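Local coordinates for protein tyrocidine synthetase 3 (Brevibacillus brevis, PDB 2JGP) that probably forms peptide bonds in tyrocidine biosynthesis, its carrier domain presenting phosphopantetheine-bound intermediates to a condensation domain in a nonribosomal peptide synthetase, at residues S123-E128 against C447-F452; E137-R142 against A235-L240; V169-A174 against I202-L207; S188-P193 against V215-M220; F194-A199 against D219-I224. One frame throughout, in Å; residues are numbered along the deposited sequence.

Contact 1 of 5, residues S123-E128 against C447-F452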
# COMPACT_ATOMS: atom_id res chain seq x y z
N SER A 123 6.96 -15.97 7.81
CA SER A 123 5.75 -16.15 8.59
C SER A 123 5.76 -17.54 9.24
O SER A 123 6.42 -18.46 8.75
CB SER A 123 4.50 -16.01 7.72
OG SER A 123 4.42 -17.05 6.77
N THR A 124 5.05 -17.66 10.36
CA THR A 124 4.88 -18.93 11.04
C THR A 124 3.41 -19.11 11.36
O THR A 124 2.72 -18.14 11.69
CB THR A 124 5.70 -19.00 12.34
OG1 THR A 124 5.36 -17.88 13.18
CG2 THR A 124 7.19 -18.97 12.04
N MET A 125 2.93 -20.34 11.22
CA MET A 125 1.54 -20.67 11.47
C MET A 125 1.48 -21.94 12.30
O MET A 125 2.13 -22.93 11.95
CB MET A 125 0.82 -20.89 10.14
CG MET A 125 -0.66 -21.18 10.26
SD MET A 125 -1.51 -20.91 8.69
CE MET A 125 -0.60 -22.00 7.61
N LEU A 126 0.74 -21.89 13.40
CA LEU A 126 0.47 -23.08 14.21
C LEU A 126 -0.70 -23.85 13.60
O LEU A 126 -1.80 -23.30 13.46
CB LEU A 126 0.15 -22.70 15.66
CG LEU A 126 -0.21 -23.87 16.59
CD1 LEU A 126 0.96 -24.85 16.72
CD2 LEU A 126 -0.64 -23.37 17.96
N ILE A 127 -0.45 -25.10 13.24
CA ILE A 127 -1.48 -25.97 12.67
C ILE A 127 -1.77 -27.09 13.66
O ILE A 127 -0.90 -27.90 13.96
CB ILE A 127 -1.04 -26.59 11.33
CG1 ILE A 127 -0.70 -25.49 10.32
CG2 ILE A 127 -2.14 -27.50 10.78
CD1 ILE A 127 -0.24 -26.01 8.97
N GLU A 128 -3.01 -27.12 14.16
CA GLU A 128 -3.45 -28.13 15.11
C GLU A 128 -4.52 -29.01 14.46
O GLU A 128 -5.62 -28.55 14.17
CB GLU A 128 -3.99 -27.47 16.38
CG GLU A 128 -2.89 -26.93 17.28
CD GLU A 128 -3.37 -25.84 18.22
OE1 GLU A 128 -3.86 -24.80 17.74
OE2 GLU A 128 -3.25 -26.02 19.45
N CYS A 447 -8.15 -29.52 10.37
CA CYS A 447 -7.17 -28.74 11.12
C CYS A 447 -7.66 -27.34 11.48
O CYS A 447 -8.66 -26.86 10.94
CB CYS A 447 -5.87 -28.62 10.33
SG CYS A 447 -4.98 -30.17 10.11
N THR A 448 -6.94 -26.70 12.40
CA THR A 448 -7.20 -25.31 12.79
C THR A 448 -5.91 -24.50 12.69
O THR A 448 -4.87 -24.90 13.22
CB THR A 448 -7.74 -25.23 14.23
OG1 THR A 448 -6.79 -25.82 15.14
CG2 THR A 448 -9.07 -25.95 14.36
N LEU A 449 -5.98 -23.36 12.01
CA LEU A 449 -4.81 -22.53 11.73
C LEU A 449 -4.78 -21.31 12.64
O LEU A 449 -5.80 -20.65 12.84
CB LEU A 449 -4.83 -22.08 10.27
CG LEU A 449 -5.13 -23.16 9.22
CD1 LEU A 449 -5.11 -22.56 7.83
CD2 LEU A 449 -4.14 -24.31 9.33
N ALA A 450 -3.60 -20.99 13.18
CA ALA A 450 -3.45 -19.84 14.06
C ALA A 450 -1.99 -19.36 14.09
O ALA A 450 -1.10 -20.07 13.63
CB ALA A 450 -3.91 -20.19 15.47
N PRO A 451 -1.75 -18.15 14.63
CA PRO A 451 -0.38 -17.65 14.77
C PRO A 451 0.46 -18.48 15.74
O PRO A 451 -0.08 -19.08 16.67
CB PRO A 451 -0.58 -16.23 15.32
CG PRO A 451 -1.99 -15.88 15.02
CD PRO A 451 -2.73 -17.17 15.11
N PHE A 452 1.78 -18.51 15.51
CA PHE A 452 2.70 -19.21 16.39
C PHE A 452 3.58 -18.23 17.17
O PHE A 452 3.61 -18.27 18.40
CB PHE A 452 3.57 -20.19 15.59
CG PHE A 452 4.59 -20.91 16.43
CD1 PHE A 452 4.19 -21.73 17.48
CD2 PHE A 452 5.95 -20.78 16.17
CE1 PHE A 452 5.13 -22.40 18.26
CE2 PHE A 452 6.89 -21.45 16.94
CZ PHE A 452 6.48 -22.26 17.99

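Contact 2 of 5, residues E137-R142 against A235-L240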
# COMPACT_ATOMS: atom_id res chain seq x y z
N GLU A 137 3.27 -30.09 0.88
CA GLU A 137 4.25 -29.93 -0.20
C GLU A 137 3.58 -29.76 -1.56
O GLU A 137 3.95 -28.86 -2.33
CB GLU A 137 5.19 -31.14 -0.24
CG GLU A 137 6.36 -30.97 -1.20
CD GLU A 137 7.28 -32.17 -1.20
OE1 GLU A 137 6.80 -33.27 -1.55
OE2 GLU A 137 8.47 -32.01 -0.86
N ALA A 138 2.60 -30.61 -1.85
CA ALA A 138 1.91 -30.61 -3.14
C ALA A 138 1.17 -29.30 -3.41
O ALA A 138 1.13 -28.83 -4.55
CB ALA A 138 0.94 -31.78 -3.22
N ALA A 139 0.57 -28.73 -2.37
CA ALA A 139 -0.12 -27.44 -2.49
C ALA A 139 0.86 -26.33 -2.86
O ALA A 139 0.58 -25.51 -3.72
CB ALA A 139 -0.87 -27.10 -1.20
N PHE A 140 2.03 -26.32 -2.21
CA PHE A 140 3.07 -25.35 -2.55
C PHE A 140 3.62 -25.53 -3.96
O PHE A 140 3.94 -24.55 -4.64
CB PHE A 140 4.22 -25.40 -1.53
CG PHE A 140 3.97 -24.57 -0.30
CD1 PHE A 140 4.00 -23.19 -0.37
CD2 PHE A 140 3.69 -25.18 0.91
CE1 PHE A 140 3.76 -22.42 0.76
CE2 PHE A 140 3.45 -24.42 2.04
CZ PHE A 140 3.49 -23.03 1.97
N GLN A 141 3.74 -26.78 -4.41
CA GLN A 141 4.21 -27.07 -5.76
C GLN A 141 3.23 -26.50 -6.79
O GLN A 141 3.65 -25.90 -7.78
CB GLN A 141 4.41 -28.57 -5.95
CG GLN A 141 5.65 -29.10 -5.22
CD GLN A 141 5.80 -30.61 -5.28
OE1 GLN A 141 6.91 -31.13 -5.27
NE2 GLN A 141 4.68 -31.32 -5.35
N ARG A 142 1.94 -26.68 -6.52
CA ARG A 142 0.90 -26.10 -7.37
C ARG A 142 0.93 -24.57 -7.34
O ARG A 142 0.79 -23.94 -8.38
CB ARG A 142 -0.49 -26.61 -6.97
CG ARG A 142 -0.76 -28.06 -7.38
CD ARG A 142 -2.23 -28.42 -7.23
NE ARG A 142 -2.56 -29.69 -7.88
CZ ARG A 142 -2.29 -30.90 -7.40
NH1 ARG A 142 -1.66 -31.04 -6.23
NH2 ARG A 142 -2.64 -31.98 -8.08
N ALA A 235 -4.37 -17.92 1.38
CA ALA A 235 -5.73 -18.29 1.03
C ALA A 235 -5.73 -19.41 0.00
O ALA A 235 -6.47 -20.38 0.14
CB ALA A 235 -6.50 -17.08 0.48
N GLU A 236 -4.88 -19.28 -1.01
CA GLU A 236 -4.84 -20.24 -2.11
C GLU A 236 -4.18 -21.56 -1.70
O GLU A 236 -4.53 -22.61 -2.22
CB GLU A 236 -4.16 -19.65 -3.33
CG GLU A 236 -4.95 -18.50 -3.94
CD GLU A 236 -4.44 -18.06 -5.28
OE1 GLU A 236 -3.36 -18.53 -5.69
OE2 GLU A 236 -5.11 -17.24 -5.93
N TRP A 237 -3.23 -21.49 -0.77
CA TRP A 237 -2.62 -22.70 -0.22
C TRP A 237 -3.69 -23.54 0.48
O TRP A 237 -3.78 -24.76 0.26
CB TRP A 237 -1.49 -22.35 0.75
CG TRP A 237 -0.86 -23.57 1.34
CD1 TRP A 237 0.11 -24.34 0.78
CD2 TRP A 237 -1.20 -24.19 2.59
NE1 TRP A 237 0.40 -25.40 1.61
CE2 TRP A 237 -0.38 -25.33 2.73
CE3 TRP A 237 -2.11 -23.89 3.61
CZ2 TRP A 237 -0.45 -26.17 3.84
CZ3 TRP A 237 -2.17 -24.72 4.72
CH2 TRP A 237 -1.34 -25.85 4.82
N VAL A 238 -4.49 -22.89 1.32
CA VAL A 238 -5.60 -23.54 2.03
C VAL A 238 -6.60 -24.17 1.06
O VAL A 238 -7.04 -25.31 1.27
CB VAL A 238 -6.35 -22.52 2.93
CG1 VAL A 238 -7.68 -23.09 3.42
CG2 VAL A 238 -5.47 -22.11 4.11
N GLN A 239 -6.95 -23.44 0.00
CA GLN A 239 -7.85 -23.95 -1.03
C GLN A 239 -7.25 -25.14 -1.79
O GLN A 239 -7.92 -26.16 -1.98
CB GLN A 239 -8.22 -22.83 -2.02
CG GLN A 239 -9.20 -21.80 -1.47
CD GLN A 239 -9.37 -20.61 -2.39
OE1 GLN A 239 -8.48 -19.76 -2.50
NE2 GLN A 239 -10.51 -20.52 -3.05
N LEU A 240 -5.99 -25.00 -2.21
CA LEU A 240 -5.30 -26.07 -2.94
C LEU A 240 -5.12 -27.34 -2.11
O LEU A 240 -5.27 -28.44 -2.63
CB LEU A 240 -3.93 -25.58 -3.44
CG LEU A 240 -3.98 -24.59 -4.61
CD1 LEU A 240 -2.62 -23.92 -4.80
CD2 LEU A 240 -4.45 -25.26 -5.90

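Contact 3 of 5, residues V169-A174 against I202-L207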
# COMPACT_ATOMS: atom_id res chain seq x y z
N VAL A 169 10.53 -25.31 -11.80
CA VAL A 169 11.59 -25.12 -10.80
C VAL A 169 11.54 -26.22 -9.73
O VAL A 169 10.46 -26.75 -9.44
CB VAL A 169 11.47 -23.75 -10.11
CG1 VAL A 169 11.56 -22.63 -11.14
CG2 VAL A 169 10.17 -23.66 -9.31
N PRO A 170 12.70 -26.54 -9.13
CA PRO A 170 12.72 -27.56 -8.08
C PRO A 170 12.22 -27.02 -6.74
O PRO A 170 12.54 -25.89 -6.37
CB PRO A 170 14.20 -27.94 -7.99
CG PRO A 170 14.93 -26.72 -8.40
CD PRO A 170 14.04 -25.98 -9.37
N PHE A 171 11.42 -27.81 -6.04
CA PHE A 171 10.95 -27.45 -4.71
C PHE A 171 10.68 -28.70 -3.89
O PHE A 171 10.03 -29.62 -4.37
CB PHE A 171 9.68 -26.59 -4.79
CG PHE A 171 9.09 -26.26 -3.44
CD1 PHE A 171 9.48 -25.11 -2.77
CD2 PHE A 171 8.17 -27.10 -2.85
CE1 PHE A 171 8.94 -24.80 -1.53
CE2 PHE A 171 7.63 -26.81 -1.60
CZ PHE A 171 8.02 -25.65 -0.94
N ALA A 172 11.18 -28.71 -2.66
CA ALA A 172 10.83 -29.74 -1.69
C ALA A 172 10.51 -29.09 -0.35
O ALA A 172 11.17 -28.12 0.07
CB ALA A 172 11.96 -30.75 -1.53
N LEU A 173 9.48 -29.61 0.31
CA LEU A 173 9.14 -29.24 1.68
C LEU A 173 10.22 -29.77 2.62
O LEU A 173 10.53 -30.96 2.59
CB LEU A 173 7.79 -29.87 2.07
CG LEU A 173 7.24 -29.67 3.49
CD1 LEU A 173 5.86 -30.31 3.62
CD2 LEU A 173 8.14 -30.26 4.55
N ALA A 174 10.77 -28.89 3.46
CA ALA A 174 11.74 -29.29 4.47
C ALA A 174 11.00 -29.74 5.74
O ALA A 174 10.37 -28.92 6.41
CB ALA A 174 12.67 -28.14 4.79
N ILE A 202 11.06 -18.90 -2.68
CA ILE A 202 10.20 -19.22 -1.56
C ILE A 202 10.72 -20.52 -0.97
O ILE A 202 11.16 -21.41 -1.71
CB ILE A 202 8.71 -19.35 -1.97
CG1 ILE A 202 7.83 -19.64 -0.75
CG2 ILE A 202 8.52 -20.43 -3.03
CD1 ILE A 202 6.33 -19.41 -0.98
N ARG A 203 10.71 -20.61 0.36
CA ARG A 203 11.10 -21.84 1.04
C ARG A 203 10.14 -22.12 2.18
O ARG A 203 9.52 -21.21 2.74
CB ARG A 203 12.55 -21.79 1.52
CG ARG A 203 12.98 -20.52 2.22
CD ARG A 203 14.40 -20.64 2.76
NE ARG A 203 15.43 -20.47 1.73
CZ ARG A 203 16.31 -19.47 1.66
NH1 ARG A 203 16.33 -18.51 2.57
NH2 ARG A 203 17.18 -19.43 0.66
N VAL A 204 9.98 -23.41 2.48
CA VAL A 204 8.99 -23.85 3.45
C VAL A 204 9.60 -24.93 4.33
O VAL A 204 10.23 -25.87 3.83
CB VAL A 204 7.73 -24.38 2.73
CG1 VAL A 204 6.65 -24.78 3.74
CG2 VAL A 204 7.19 -23.32 1.77
N SER A 205 9.42 -24.78 5.64
CA SER A 205 9.76 -25.83 6.60
C SER A 205 8.50 -26.20 7.39
O SER A 205 7.81 -25.32 7.90
CB SER A 205 10.86 -25.36 7.56
OG SER A 205 12.09 -25.16 6.88
N LEU A 206 8.21 -27.49 7.45
CA LEU A 206 7.14 -28.01 8.30
C LEU A 206 7.76 -28.68 9.52
O LEU A 206 8.52 -29.64 9.38
CB LEU A 206 6.29 -29.02 7.53
CG LEU A 206 5.08 -29.58 8.29
CD1 LEU A 206 4.15 -28.46 8.74
CD2 LEU A 206 4.33 -30.59 7.43
N LEU A 207 7.45 -28.15 10.70
CA LEU A 207 8.01 -28.66 11.95
C LEU A 207 6.91 -29.30 12.78
O LEU A 207 5.99 -28.61 13.23
CB LEU A 207 8.65 -27.52 12.75
CG LEU A 207 9.59 -26.58 12.00
CD1 LEU A 207 9.96 -25.41 12.90
CD2 LEU A 207 10.82 -27.33 11.52
O HOH W 1 11.59 -25.32 0.74

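Contact 4 of 5, residues S188-P193 against V215-M220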
# COMPACT_ATOMS: atom_id res chain seq x y z
N SER A 188 13.57 -18.37 13.95
CA SER A 188 14.41 -17.20 13.74
C SER A 188 15.65 -17.55 12.91
O SER A 188 16.01 -16.81 11.99
CB SER A 188 14.83 -16.61 15.09
OG SER A 188 15.38 -15.32 14.91
N SER A 189 16.29 -18.67 13.22
CA SER A 189 17.50 -19.09 12.49
C SER A 189 17.21 -19.53 11.05
O SER A 189 18.10 -19.47 10.19
CB SER A 189 18.23 -20.21 13.24
OG SER A 189 17.48 -21.42 13.21
N LEU A 190 15.97 -19.95 10.78
CA LEU A 190 15.57 -20.36 9.43
C LEU A 190 15.40 -19.18 8.47
O LEU A 190 15.32 -19.37 7.26
CB LEU A 190 14.29 -21.20 9.47
CG LEU A 190 14.41 -22.58 10.13
CD1 LEU A 190 13.11 -23.35 10.02
CD2 LEU A 190 15.57 -23.40 9.55
N VAL A 191 15.34 -17.95 9.00
CA VAL A 191 15.30 -16.76 8.17
C VAL A 191 16.71 -16.47 7.65
O VAL A 191 17.59 -16.04 8.40
CB VAL A 191 14.71 -15.55 8.92
CG1 VAL A 191 14.57 -14.36 7.98
CG2 VAL A 191 13.35 -15.91 9.51
N GLN A 192 16.90 -16.71 6.36
CA GLN A 192 18.22 -16.68 5.74
C GLN A 192 18.11 -16.02 4.38
O GLN A 192 17.03 -15.99 3.79
CB GLN A 192 18.74 -18.11 5.56
CG GLN A 192 19.11 -18.83 6.85
CD GLN A 192 20.38 -18.29 7.48
OE1 GLN A 192 21.33 -17.92 6.78
NE2 GLN A 192 20.41 -18.27 8.81
N PRO A 193 19.24 -15.48 3.87
CA PRO A 193 19.22 -14.80 2.59
C PRO A 193 18.89 -15.73 1.42
O PRO A 193 19.04 -16.95 1.51
CB PRO A 193 20.63 -14.21 2.46
CG PRO A 193 21.46 -14.92 3.45
CD PRO A 193 20.57 -15.46 4.50
N VAL A 215 4.20 -26.55 13.15
CA VAL A 215 4.46 -25.16 12.81
C VAL A 215 4.92 -25.09 11.36
O VAL A 215 5.89 -25.74 10.99
CB VAL A 215 5.53 -24.52 13.71
CG1 VAL A 215 5.85 -23.10 13.24
CG2 VAL A 215 5.06 -24.52 15.15
N LEU A 216 4.19 -24.33 10.54
CA LEU A 216 4.56 -24.13 9.15
C LEU A 216 5.35 -22.84 9.03
O LEU A 216 4.81 -21.75 9.25
CB LEU A 216 3.31 -24.06 8.26
CG LEU A 216 3.54 -23.99 6.74
CD1 LEU A 216 4.21 -25.28 6.25
CD2 LEU A 216 2.23 -23.75 6.02
N PHE A 217 6.62 -22.96 8.67
CA PHE A 217 7.47 -21.80 8.43
C PHE A 217 7.58 -21.55 6.93
O PHE A 217 7.95 -22.45 6.18
CB PHE A 217 8.86 -22.02 9.03
CG PHE A 217 9.86 -20.98 8.61
CD1 PHE A 217 9.99 -19.80 9.33
CD2 PHE A 217 10.66 -21.18 7.49
CE1 PHE A 217 10.90 -18.83 8.93
CE2 PHE A 217 11.58 -20.21 7.09
CZ PHE A 217 11.70 -19.03 7.81
N THR A 218 7.27 -20.33 6.51
CA THR A 218 7.36 -19.95 5.10
C THR A 218 8.16 -18.66 5.00
O THR A 218 8.01 -17.76 5.83
CB THR A 218 5.96 -19.77 4.48
OG1 THR A 218 5.20 -20.97 4.63
CG2 THR A 218 6.07 -19.42 2.99
N ASP A 219 9.02 -18.57 4.00
CA ASP A 219 9.79 -17.35 3.75
C ASP A 219 9.90 -17.15 2.25
O ASP A 219 9.92 -18.11 1.48
CB ASP A 219 11.17 -17.44 4.39
CG ASP A 219 11.85 -16.08 4.54
OD1 ASP A 219 11.30 -15.05 4.09
OD2 ASP A 219 12.94 -16.04 5.14
N MET A 220 9.95 -15.89 1.84
CA MET A 220 10.10 -15.55 0.43
C MET A 220 10.74 -14.19 0.34
O MET A 220 10.77 -13.45 1.33
CB MET A 220 8.74 -15.58 -0.30
CG MET A 220 7.74 -14.51 0.12
SD MET A 220 6.04 -14.86 -0.42
CE MET A 220 5.50 -15.99 0.87
O HOH W 2 14.57 -17.95 5.05

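Contact 5 of 5, residues F194-A199 against D219-I224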
# COMPACT_ATOMS: atom_id res chain seq x y z
N PHE A 194 18.42 -15.12 0.34
CA PHE A 194 18.10 -15.83 -0.89
C PHE A 194 19.14 -15.48 -1.93
O PHE A 194 19.55 -14.31 -2.03
CB PHE A 194 16.73 -15.40 -1.41
CG PHE A 194 15.58 -15.95 -0.62
CD1 PHE A 194 15.07 -15.26 0.47
CD2 PHE A 194 15.00 -17.15 -0.97
CE1 PHE A 194 14.02 -15.77 1.20
CE2 PHE A 194 13.93 -17.67 -0.25
CZ PHE A 194 13.44 -16.97 0.84
N ASP A 195 19.55 -16.47 -2.70
CA ASP A 195 20.31 -16.24 -3.92
C ASP A 195 19.31 -15.84 -4.99
O ASP A 195 18.47 -16.65 -5.41
CB ASP A 195 21.06 -17.50 -4.34
CG ASP A 195 21.95 -17.27 -5.55
OD1 ASP A 195 21.71 -16.32 -6.33
OD2 ASP A 195 22.89 -18.06 -5.74
N LEU A 196 19.39 -14.59 -5.44
CA LEU A 196 18.41 -14.04 -6.37
C LEU A 196 18.47 -14.67 -7.77
O LEU A 196 17.55 -14.47 -8.58
CB LEU A 196 18.55 -12.51 -6.45
CG LEU A 196 17.57 -11.64 -5.66
CD1 LEU A 196 16.92 -12.33 -4.45
CD2 LEU A 196 18.21 -10.30 -5.28
N GLU A 197 19.55 -15.40 -8.05
CA GLU A 197 19.74 -16.11 -9.33
C GLU A 197 19.02 -17.45 -9.39
O GLU A 197 19.04 -18.11 -10.43
CB GLU A 197 21.22 -16.37 -9.59
CG GLU A 197 22.04 -15.14 -9.86
CD GLU A 197 23.39 -15.49 -10.44
OE1 GLU A 197 23.77 -14.85 -11.44
OE2 GLU A 197 24.05 -16.41 -9.91
N VAL A 198 18.40 -17.87 -8.29
CA VAL A 198 17.84 -19.21 -8.18
C VAL A 198 16.37 -19.17 -7.77
O VAL A 198 16.04 -18.81 -6.64
CB VAL A 198 18.64 -20.06 -7.17
CG1 VAL A 198 17.99 -21.44 -6.97
CG2 VAL A 198 20.08 -20.21 -7.63
N ALA A 199 15.50 -19.54 -8.70
CA ALA A 199 14.09 -19.73 -8.41
C ALA A 199 13.89 -21.17 -7.91
O ALA A 199 14.65 -22.07 -8.29
CB ALA A 199 13.24 -19.46 -9.66
N ASP A 219 9.02 -18.57 4.00
CA ASP A 219 9.79 -17.35 3.75
C ASP A 219 9.90 -17.15 2.25
O ASP A 219 9.92 -18.11 1.48
CB ASP A 219 11.17 -17.44 4.39
CG ASP A 219 11.85 -16.08 4.54
OD1 ASP A 219 11.30 -15.05 4.09
OD2 ASP A 219 12.94 -16.04 5.14
N MET A 220 9.95 -15.89 1.84
CA MET A 220 10.10 -15.55 0.43
C MET A 220 10.74 -14.19 0.34
O MET A 220 10.77 -13.45 1.33
CB MET A 220 8.74 -15.58 -0.30
CG MET A 220 7.74 -14.51 0.12
SD MET A 220 6.04 -14.86 -0.42
CE MET A 220 5.50 -15.99 0.87
N HIS A 221 11.27 -13.87 -0.83
CA HIS A 221 11.99 -12.64 -1.01
C HIS A 221 11.03 -11.54 -1.47
O HIS A 221 10.16 -11.78 -2.31
CB HIS A 221 13.12 -12.81 -2.02
CG HIS A 221 14.11 -11.69 -1.99
ND1 HIS A 221 13.96 -10.55 -2.75
CD2 HIS A 221 15.24 -11.52 -1.27
CE1 HIS A 221 14.96 -9.73 -2.51
NE2 HIS A 221 15.76 -10.29 -1.62
N HIS A 222 11.20 -10.34 -0.92
CA HIS A 222 10.24 -9.25 -1.16
C HIS A 222 10.22 -8.76 -2.62
O HIS A 222 9.29 -8.05 -3.01
CB HIS A 222 10.52 -8.06 -0.23
CG HIS A 222 9.28 -7.33 0.19
ND1 HIS A 222 8.28 -6.98 -0.70
CD2 HIS A 222 8.86 -6.89 1.41
CE1 HIS A 222 7.32 -6.35 -0.05
NE2 HIS A 222 7.64 -6.29 1.23
N SER A 223 11.22 -9.14 -3.41
CA SER A 223 11.27 -8.79 -4.84
C SER A 223 10.19 -9.49 -5.68
O SER A 223 9.89 -9.06 -6.80
CB SER A 223 12.64 -9.13 -5.43
OG SER A 223 12.91 -10.52 -5.33
N ILE A 224 9.60 -10.56 -5.15
CA ILE A 224 8.56 -11.31 -5.87
C ILE A 224 7.24 -11.42 -5.10
O ILE A 224 6.36 -12.22 -5.44
CB ILE A 224 9.09 -12.71 -6.33
CG1 ILE A 224 9.67 -13.54 -5.18
CG2 ILE A 224 10.17 -12.53 -7.38
CD1 ILE A 224 8.65 -14.05 -4.20

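Contact 1 of 5, residues S123-E128 against C447-F452
The Phe452 ring meets Thr124 at its edge, where the hydroxyl OG1 lies near the ring plane and sits 3.8 Å from Phe452 CB. The ring also packs on Ala183 and Arg184 of helix 180-189 and on Val215 of strand 213-220, which flanks 123-129 on its other side. Phe452 CG stands anti to its own N (chi1 178°). This turns the ring away from the 123-128 backbone, while CB stays against Leu126 CB. The buried Phe452 N has no hydrogen-bond partner. The backbones pair antiparallel. Leu126 and Ala450 form one hydrogen-bonded pair, with Leu126 N 2.6 Å from Ala450 O. Glu128 and Thr448 form the next. Here Glu128 N points almost straight at Thr448 O (3.0 Å, 176° at the hydrogen). Glu128 O is gripped twice by one residue. Thr448 N reaches it from outside the carbonyl plane, and Thr448 OG1 meets a lone pair within that plane at 3.1 Å. The Thr448 hydroxyl sits between its own N and carbonyl carbon (chi1 58°), which brings OG1 to Glu128 O on the neighbouring strand. Between these pairs lies the non-hydrogen-bonded pair Ile127 and Leu449. Their side chains run side by side, with Ile127 CG1 3.8 Å from Leu449 CD2. Met125 SD crosses to Leu449 CB at 3.9 Å. This apolar face looks toward helix 227-241. The arrangement is an antiparallel edge pairing. Strand 447-451, more than 300 residues further along the chain, forms one edge of the five-stranded mixed sheet in the condensation domain.

Contact 2 of 5, residues E137-R142 against A235-L240
Trp237 is the main bump and rides on Phe140. The pyrrole side of the indole lies over one face of the Phe140 ring. Trp237 CD1 stands 3.5 Å above that ring plane, offset toward its rim, and NE1 comes 3.2 Å from Phe140 CE2. The ring planes are inclined at 39°, an oblique pair. A fully extended first torsion (chi1 179°) sends the indole of Trp237 across to the other helix. Ala139 leaves the hollow for it. Its small CB lies 3.5 Å from Trp237 NE1, so the indole rests on Ala139 and Phe140 together. The indole N-H also makes a weak hydrogen bond to Val136 O, one turn back. Leu240 is the second bump. Its CB meets Ala139 CB at 4.1 Å, and its CD1 fits between Ala139 O (3.7 Å) and Arg142 CB. The aliphatic part of Arg142 borders this pocket, with CD 4.1 Å from Leu240 CD2. Leu143 adds to the packing against both Trp237 and Leu240. The helix axes pass 8.9 Å apart at 123°, and no hydrogen bond joins the two segments. Helices 133-146 and 227-241 cover the same face of the mixed sheet, as in the chloramphenicol acetyltransferase-like fold of condensation domains.

Contact 3 of 5, residues V169-A174 against I202-L207
Ile202 O lies 4.1 Å from Phe171 CE1, at the ring edge, where the incoming chain meets strand 202-210. The pairing that follows is parallel. Strand 174-177 leads through helix 180-189 to strand 202-210 beside it, a beta-alpha-beta crossover. At Arg203 the CA is also near the plane of the Phe171 ring, but the guanidinium group leaves to bind Pro193 O and to form a cation-pi contact with Phe194. Val204 makes the main apolar touch. Its CG2 sits in the plane of the Phe171 ring, at the edge, 3.7 Å from CZ. With chi1 at 176°, Phe171 swings its ring away from its own N and onto Val204. Phe140 of helix 133-146 packs on both residues. Val204 N donates to a water (3.0 Å), which in turn donates to Ala172 O. The water thus bridges the chains where they are still too far apart for a direct bond. Val204 O then accepts directly from Ala174 N at 3.1 Å. Ser205 pairs with Ala174, and its CA-H approaches Ala174 O. Leu206 N donates to that same oxygen at 2.8 Å. On the face turned from Ser205, Leu206 CB is met by Leu173 CD2 at 3.7 Å.

Contact 4 of 5, residues S188-P193 against V215-M220
Asp219 OD2 is gripped by a water at 2.5 Å and by Asn120 ND2. It also touches Val191 CG1 at 3.7 Å. The water ties the carboxylate to the chain opposite. It lies 2.7 Å from Leu190 O and accepts from Gln192 N at 2.9 Å. No direct hydrogen bond joins the two segments. Asp219 OD1 takes Met121 N and, weakly, the N-H of Met220. The rest of the contact is apolar and centres on the Phe217 ring. Leu190 CB sits over one face, 3.9 Å from the ring centroid and 20° off the normal, a CH-pi contact. Val191 CG2 comes to the ring edge near its plane, 3.9 Å from Phe217 CE1, with the two side chains at about a right angle. Phe217 has chi1 170°, a torsion that directs the ring from strand 213-220 onto Leu190 and Val191. Beyond it, Gln192 folds back and NE2 donates to Ser189 O at 2.9 Å (170°), in the amide plane. This closes the chain back onto Ser189 of helix 180-189. The carboxylate thus gathers N-H donors from residues 120-121 and its own strand. Across the contact the polar link is water-mediated, while the direct touch is largely apolar.

Contact 5 of 5, residues F194-A199 against D219-I224
Leu196 CD1 stands over the centre of the His221 ring, a CH-pi contact 3.6 Å from the centroid and only 5° off the normal. The two side chains cross at about a right angle. Van der Waals packing adds Phe194. Its ring slides past His221 in the opposite direction, with CD1 4.0 Å from His221 CB and close to the plane of the imidazole at its edge. One face of the Phe194 ring carries His221 N, 3.9 Å above the plane. Asp219 O lies at the ring edge, 3.8 Å from Phe194 CZ. His221 opens the sequence HHxxxDG, the signature active-site motif of condensation domains, and this packing sits at the point where strand 213-220 gives way to it. Hydrogen bonds fix the imidazole. ND1 accepts from Ser223 N (3.2 Å), which is tilted 30° from the ring plane, and shares a bond with Ser223 OG at 2.8 Å. NE2 bonds to Asp110 OD2 of helix 101-113. On the other segment, Asp195 OD1 takes Glu197 N at 2.9 Å in an Asx turn. The N-H comes from above the carboxylate plane, and a type I turn runs from Asp195 to Val198.

Overall arrangement
Contacts 1, 3, 4 and 5 all reach the same five-stranded sheet. Contacts 1 and 3 sit at its two outer strands, are partly buried, and rely chiefly on backbone hydrogen bonds, antiparallel in one and parallel in the other, with a bridging water in contact 3. Contact 4 lies over the sheet face opposite the helices of contact 2 and uses water and a carboxylate instead. Contact 2 is buried and purely apolar across its segments; its Phe140 and Trp237 pack on Leu216, and Phe140 also on Val204. Contact 5 is buried too, and continues strand 213-220 from contact 4 through the shared Asp219 and Met220. Arg203 links contacts 3, 4 and 5.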